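PDB 5ZRU: alpha-1,3-glucanase from Bacillus circulans, which probably hydrolyses alpha-1,3-glucan, this chain being the catalytic unit of a longer GH87 enzyme that also carries carbohydrate-binding modules. Local coordinates for residues A10-S15 with F453-I458. Numbering follows the deposited sequence.
Sequences AQRGAS and FSDTTI
R12 reaches T457 with its chain extended from CG to NE, CG standing anti to the carbonyl carbon (chi1 -58°). T457 turns OG1 to the same kind of position, beside its own backbone N, and the two side chains cross at about a right angle. R12 NH1 donates to T457 OG1 at 2.9 Å, with an N-H...O angle of 152°. The hydroxyl meets the guanidinium at its edge, near the plane. One face of that group lies on the backbone of the corner at D455: T456 N lies over the centre of the R12 guanidinium, 3.5 Å above its plane. This corner breaks strand 451-459 between two faces of the right-handed parallel beta-helix of the catalytic unit, and the N-terminal loop 10-15 runs along its outside. A water accepts from R12 NE at 2.9 Å and donates to D455 OD1 at 2.8 Å. The carboxylate is too far for a direct salt bridge, with R12 NH2 4.3 Å from D455 OD1. D493, on the next coil, forms the salt bridge to R12 NH1. A leucine in place of R12 would probably leave D493 without this charged partner and T457 OG1 without this donor. S454 OG donates to D455 OD2 at 2.8 Å, on the anti side of the carboxylate.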
# COMPACT_ATOMS: atom_id res chain seq x y z
N ALA A 10 7.47 -11.19 -12.54
CA ALA A 10 6.25 -11.69 -13.14
C ALA A 10 5.92 -10.89 -14.39
O ALA A 10 6.49 -9.83 -14.66
CB ALA A 10 5.10 -11.62 -12.14
N GLN A 11 4.98 -11.41 -15.18
CA GLN A 11 4.50 -10.67 -16.34
C GLN A 11 3.81 -9.39 -15.92
O GLN A 11 4.06 -8.32 -16.49
CB GLN A 11 3.58 -11.57 -17.17
CG GLN A 11 2.80 -10.86 -18.26
CD GLN A 11 1.64 -11.70 -18.77
OE1 GLN A 11 1.80 -12.51 -19.69
NE2 GLN A 11 0.46 -11.52 -18.16
N ARG A 12 2.93 -9.46 -14.92
CA ARG A 12 2.33 -8.29 -14.28
C ARG A 12 2.28 -8.53 -12.78
O ARG A 12 2.07 -9.66 -12.34
CB ARG A 12 0.92 -8.00 -14.80
CG ARG A 12 0.89 -7.78 -16.29
CD ARG A 12 -0.52 -7.50 -16.79
NE ARG A 12 -0.48 -7.25 -18.23
CZ ARG A 12 -1.54 -6.98 -18.97
NH1 ARG A 12 -2.74 -6.91 -18.39
NH2 ARG A 12 -1.40 -6.78 -20.27
N GLY A 13 2.46 -7.46 -12.02
CA GLY A 13 2.50 -7.57 -10.57
C GLY A 13 3.88 -7.95 -10.06
O GLY A 13 4.84 -8.17 -10.81
N ALA A 14 3.96 -8.04 -8.74
CA ALA A 14 5.19 -8.37 -8.04
C ALA A 14 5.42 -9.87 -8.00
O ALA A 14 4.48 -10.66 -8.05
CB ALA A 14 5.15 -7.82 -6.60
N SER A 15 6.69 -10.25 -7.90
CA SER A 15 7.08 -11.65 -7.75
C SER A 15 7.58 -11.84 -6.32
O SER A 15 8.63 -11.31 -5.96
CB SER A 15 8.15 -12.05 -8.76
OG SER A 15 8.49 -13.42 -8.59
N PHE A 453 0.88 4.59 -18.88
CA PHE A 453 0.43 3.43 -18.11
C PHE A 453 0.35 2.25 -19.07
O PHE A 453 -0.23 2.38 -20.15
CB PHE A 453 -0.95 3.66 -17.48
CG PHE A 453 -1.00 4.78 -16.48
CD1 PHE A 453 -1.23 6.09 -16.88
CD2 PHE A 453 -0.82 4.52 -15.13
CE1 PHE A 453 -1.29 7.12 -15.96
CE2 PHE A 453 -0.87 5.55 -14.20
CZ PHE A 453 -1.11 6.85 -14.61
N SER A 454 0.92 1.11 -18.69
CA SER A 454 0.85 -0.00 -19.62
C SER A 454 0.88 -1.33 -18.89
O SER A 454 1.30 -1.42 -17.74
CB SER A 454 1.99 0.03 -20.65
OG SER A 454 3.17 -0.51 -20.08
N ASP A 455 0.43 -2.35 -19.61
CA ASP A 455 0.64 -3.75 -19.25
C ASP A 455 0.13 -4.03 -17.84
O ASP A 455 0.86 -4.53 -16.99
CB ASP A 455 2.11 -4.12 -19.41
CG ASP A 455 2.56 -4.05 -20.86
OD1 ASP A 455 2.25 -5.01 -21.60
OD2 ASP A 455 3.18 -3.04 -21.25
N THR A 456 -1.12 -3.68 -17.59
CA THR A 456 -1.60 -3.65 -16.22
C THR A 456 -2.98 -4.28 -16.15
O THR A 456 -3.82 -4.06 -17.02
CB THR A 456 -1.62 -2.21 -15.68
OG1 THR A 456 -0.26 -1.77 -15.49
CG2 THR A 456 -2.37 -2.11 -14.34
N THR A 457 -3.20 -5.09 -15.11
CA THR A 457 -4.48 -5.74 -14.85
C THR A 457 -5.12 -5.11 -13.63
O THR A 457 -4.46 -4.94 -12.59
CB THR A 457 -4.29 -7.24 -14.64
OG1 THR A 457 -3.77 -7.81 -15.84
CG2 THR A 457 -5.61 -7.92 -14.28
N ILE A 458 -6.39 -4.74 -13.76
CA ILE A 458 -7.16 -4.05 -12.74
C ILE A 458 -8.38 -4.90 -12.45
O ILE A 458 -9.07 -5.32 -13.39
CB ILE A 458 -7.58 -2.64 -13.21
CG1 ILE A 458 -6.36 -1.74 -13.36
CG2 ILE A 458 -8.64 -2.07 -12.27
CD1 ILE A 458 -6.63 -0.47 -14.20
O HOH W 1 1.49 -7.40 -20.29